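Local coordinates for putative ATP-grasp superfamily protein (Archaeoglobus fulgidus, PDB 3DF7) that is of unknown function but, as a member of the ATP-grasp superfamily, probably binds ATP and a metal ion, at residues A[67-73]-A[91-97]. Sequence-based numbering, arbitrary orientation.
Sequences LEKSDAF and AEKYCEN
Ala72 and Phe73 run parallel to Glu96 and Asn97 as neighbouring strands, joined where Phe73 N donates to Glu96 O (2.9 Å) and, weakly, where Glu96 N reaches Asp71 O. Two waters also donate to Asp71 O, and one of them ties it to the carboxylate of Glu96 through OE1. The Phe73 ring is clamped on both faces: Ala91 CB sits 3.3 Å from its centroid, nearly on the ring normal, while Asn97 CA lies over the opposite face toward the rim. With chi1 at 75°, CG stands between the backbone N and the carbonyl carbon, and the ring swings across to Ala91 of helix 83-92. This is the close of a beta-alpha-beta unit in which that helix links strand 72-76 to the edge strand 96-97 of a four-stranded parallel sheet. The Asn97 amide is tilted 25° from the ring plane, its CG 3.2 Å from Phe73 CZ, and its OD1 accepts from Gly99 N. Cys95 SG meets the ring at its edge, 3.8 Å from Phe73 CD2. Before the strand, Leu67 lays CB over one face of the Tyr94 ring, 3.6 Å from Tyr94 CG, and Glu68 CG brushes Tyr94 CE2 at 3.5 Å.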
ATOM      1  N   LEU A  67      18.670  11.240   5.774  1.00 12.49           N
ATOM      2  CA  LEU A  67      18.578  11.369   4.323  1.00 14.75           C
ATOM      3  C   LEU A  67      19.895  11.861   3.727  1.00 15.16           C
ATOM      4  O   LEU A  67      20.283  11.449   2.634  1.00 15.75           O
ATOM      5  CB  LEU A  67      17.457  12.343   3.952  1.00 14.37           C
ATOM      6  CG  LEU A  67      16.031  11.803   4.065  1.00 13.25           C
ATOM      7  CD1 LEU A  67      15.024  12.943   3.979  1.00 11.99           C
ATOM      8  CD2 LEU A  67      15.803  10.786   2.956  1.00 12.02           C
ATOM      9  N   GLU A  68      20.578  12.740   4.454  1.00 16.62           N
ATOM     10  CA  GLU A  68      21.849  13.304   4.003  1.00 18.72           C
ATOM     11  C   GLU A  68      22.950  12.253   3.885  1.00 18.45           C
ATOM     12  O   GLU A  68      23.943  12.460   3.185  1.00 19.70           O
ATOM     13  CB  GLU A  68      22.314  14.404   4.967  1.00 19.83           C
ATOM     14  CG  GLU A  68      21.318  15.536   5.168  1.00 26.25           C
ATOM     15  CD  GLU A  68      21.797  16.571   6.173  1.00 28.95           C
ATOM     16  OE1 GLU A  68      22.243  16.180   7.273  1.00 30.65           O
ATOM     17  OE2 GLU A  68      21.717  17.781   5.868  1.00 32.39           O
ATOM     18  N   LYS A  69      22.777  11.127   4.568  1.00 18.53           N
ATOM     19  CA  LYS A  69      23.773  10.060   4.545  1.00 19.07           C
ATOM     20  C   LYS A  69      23.302   8.803   3.813  1.00 18.12           C
ATOM     21  O   LYS A  69      23.941   7.754   3.892  1.00 18.87           O
ATOM     22  CB  LYS A  69      24.159   9.692   5.979  1.00 23.03           C
ATOM     23  CG  LYS A  69      24.709  10.855   6.806  1.00 24.15           C
ATOM     24  CD  LYS A  69      26.081  11.292   6.313  1.00 29.11           C
ATOM     25  CE  LYS A  69      26.634  12.445   7.145  1.00 32.20           C
ATOM     26  NZ  LYS A  69      25.820  13.693   7.005  1.00 33.02           N
ATOM     27  N   SER A  70      22.193   8.913   3.090  1.00 14.26           N
ATOM     28  CA  SER A  70      21.643   7.770   2.367  1.00 14.52           C
ATOM     29  C   SER A  70      21.827   7.854   0.855  1.00 13.86           C
ATOM     30  O   SER A  70      21.973   8.941   0.303  1.00 14.38           O
ATOM     31  CB  SER A  70      20.154   7.628   2.692  1.00 13.49           C
ATOM     32  OG  SER A  70      19.970   7.359   4.072  1.00 17.75           O
ATOM     33  N   ASP A  71      21.818   6.695   0.197  1.00 13.35           N
ATOM     34  CA  ASP A  71      21.966   6.624  -1.255  1.00 13.44           C
ATOM     35  C   ASP A  71      20.596   6.469  -1.909  1.00 13.23           C
ATOM     36  O   ASP A  71      20.417   6.776  -3.084  1.00 12.62           O
ATOM     37  CB  ASP A  71      22.858   5.446  -1.643  1.00 13.69           C
ATOM     38  CG  ASP A  71      24.281   5.610  -1.146  1.00 15.19           C
ATOM     39  OD1 ASP A  71      24.912   6.631  -1.491  1.00 17.92           O
ATOM     40  OD2 ASP A  71      24.766   4.723  -0.412  1.00 15.32           O
ATOM     41  N   ALA A  72      19.635   5.973  -1.140  1.00 10.42           N
ATOM     42  CA  ALA A  72      18.278   5.801  -1.639  1.00 10.12           C
ATOM     43  C   ALA A  72      17.330   5.851  -0.453  1.00  9.66           C
ATOM     44  O   ALA A  72      17.759   5.779   0.705  1.00  9.29           O
ATOM     45  CB  ALA A  72      18.144   4.461  -2.375  1.00 10.84           C
ATOM     46  N   PHE A  73      16.042   5.992  -0.733  1.00  8.45           N
ATOM     47  CA  PHE A  73      15.064   6.026   0.339  1.00  9.93           C
ATOM     48  C   PHE A  73      13.778   5.359  -0.102  1.00 10.00           C
ATOM     49  O   PHE A  73      13.504   5.227  -1.299  1.00  8.78           O
ATOM     50  CB  PHE A  73      14.783   7.474   0.786  1.00  9.96           C
ATOM     51  CG  PHE A  73      13.934   8.266  -0.175  1.00 11.11           C
ATOM     52  CD1 PHE A  73      12.543   8.152  -0.161  1.00 11.56           C
ATOM     53  CD2 PHE A  73      14.523   9.129  -1.095  1.00 11.09           C
ATOM     54  CE1 PHE A  73      11.752   8.888  -1.051  1.00 11.27           C
ATOM     55  CE2 PHE A  73      13.742   9.869  -1.988  1.00 12.27           C
ATOM     56  CZ  PHE A  73      12.351   9.746  -1.963  1.00 11.90           C
ATOM     57  N   ALA A  91      12.053  14.048   0.847  1.00 14.79           N
ATOM     58  CA  ALA A  91      13.121  13.080   0.622  1.00 15.47           C
ATOM     59  C   ALA A  91      13.751  13.179  -0.773  1.00 14.33           C
ATOM     60  O   ALA A  91      14.959  13.017  -0.923  1.00 14.33           O
ATOM     61  CB  ALA A  91      12.593  11.668   0.860  1.00 14.37           C
ATOM     62  N   GLU A  92      12.935  13.449  -1.787  1.00 15.65           N
ATOM     63  CA  GLU A  92      13.424  13.554  -3.161  1.00 17.47           C
ATOM     64  C   GLU A  92      14.603  14.509  -3.315  1.00 18.90           C
ATOM     65  O   GLU A  92      15.427  14.349  -4.211  1.00 20.61           O
ATOM     66  CB  GLU A  92      12.302  14.013  -4.092  1.00 17.59           C
ATOM     67  CG  GLU A  92      11.149  13.040  -4.216  1.00 17.88           C
ATOM     68  CD  GLU A  92      10.080  13.548  -5.158  1.00 18.19           C
ATOM     69  OE1 GLU A  92       9.692  14.730  -5.026  1.00 18.70           O
ATOM     70  OE2 GLU A  92       9.625  12.769  -6.021  1.00 16.47           O
ATOM     71  N   LYS A  93      14.667  15.507  -2.443  1.00 21.26           N
ATOM     72  CA  LYS A  93      15.728  16.503  -2.485  1.00 23.98           C
ATOM     73  C   LYS A  93      17.086  15.934  -2.072  1.00 23.28           C
ATOM     74  O   LYS A  93      18.111  16.587  -2.262  1.00 23.29           O
ATOM     75  CB  LYS A  93      15.359  17.675  -1.566  1.00 27.44           C
ATOM     76  CG  LYS A  93      16.340  18.848  -1.558  1.00 34.39           C
ATOM     77  CD  LYS A  93      16.304  19.664  -2.856  1.00 37.47           C
ATOM     78  CE  LYS A  93      17.092  19.003  -3.978  1.00 40.33           C
ATOM     79  NZ  LYS A  93      17.047  19.809  -5.231  1.00 42.14           N
ATOM     80  N   TYR A  94      17.099  14.714  -1.534  1.00 20.08           N
ATOM     81  CA  TYR A  94      18.347  14.109  -1.069  1.00 19.72           C
ATOM     82  C   TYR A  94      18.956  12.960  -1.860  1.00 19.95           C
ATOM     83  O   TYR A  94      20.126  13.020  -2.233  1.00 20.37           O
ATOM     84  CB  TYR A  94      18.203  13.656   0.383  1.00 18.93           C
ATOM     85  CG  TYR A  94      17.945  14.786   1.340  1.00 18.93           C
ATOM     86  CD1 TYR A  94      16.661  15.291   1.519  1.00 21.65           C
ATOM     87  CD2 TYR A  94      18.992  15.385   2.041  1.00 21.35           C
ATOM     88  CE1 TYR A  94      16.422  16.365   2.370  1.00 22.65           C
ATOM     89  CE2 TYR A  94      18.765  16.464   2.892  1.00 21.06           C
ATOM     90  CZ  TYR A  94      17.479  16.947   3.049  1.00 21.94           C
ATOM     91  OH  TYR A  94      17.244  18.022   3.873  1.00 22.97           O
ATOM     92  N   CYS A  95      18.183  11.904  -2.101  1.00 18.90           N
ATOM     93  CA  CYS A  95      18.719  10.754  -2.823  1.00 17.94           C
ATOM     94  C   CYS A  95      17.703  10.018  -3.687  1.00 16.45           C
ATOM     95  O   CYS A  95      16.547  10.428  -3.791  1.00 16.90           O
ATOM     96  CB  CYS A  95      19.349   9.782  -1.825  1.00 16.88           C
ATOM     97  SG  CYS A  95      18.284   9.411  -0.415  1.00 18.09           S
ATOM     98  N   GLU A  96      18.150   8.927  -4.306  1.00 16.14           N
ATOM     99  CA  GLU A  96      17.295   8.138  -5.184  1.00 16.36           C
ATOM    100  C   GLU A  96      16.050   7.658  -4.453  1.00 15.23           C
ATOM    101  O   GLU A  96      16.104   7.297  -3.280  1.00 15.20           O
ATOM    102  CB  GLU A  96      18.045   6.924  -5.742  1.00 18.54           C
ATOM    103  CG  GLU A  96      17.288   6.224  -6.867  1.00 26.23           C
ATOM    104  CD  GLU A  96      17.837   4.848  -7.205  1.00 32.06           C
ATOM    105  OE1 GLU A  96      19.069   4.711  -7.366  1.00 35.07           O
ATOM    106  OE2 GLU A  96      17.028   3.903  -7.320  1.00 33.20           O
ATOM    107  N   ASN A  97      14.934   7.648  -5.170  1.00 12.90           N
ATOM    108  CA  ASN A  97      13.649   7.226  -4.623  1.00 12.52           C
ATOM    109  C   ASN A  97      13.298   5.836  -5.154  1.00 12.30           C
ATOM    110  O   ASN A  97      13.192   5.644  -6.366  1.00 13.25           O
ATOM    111  CB  ASN A  97      12.574   8.229  -5.050  1.00 12.15           C
ATOM    112  CG  ASN A  97      11.233   7.979  -4.391  1.00 13.50           C
ATOM    113  OD1 ASN A  97      11.040   6.991  -3.679  1.00 13.55           O
ATOM    114  ND2 ASN A  97      10.290   8.885  -4.630  1.00 12.13           N
TER
HETATM  115  O   HOH W   1      20.939   4.962  -5.343  1.00 33.66           O
HETATM  116  O   HOH W   2      21.522   8.738  -4.497  1.00 39.45           O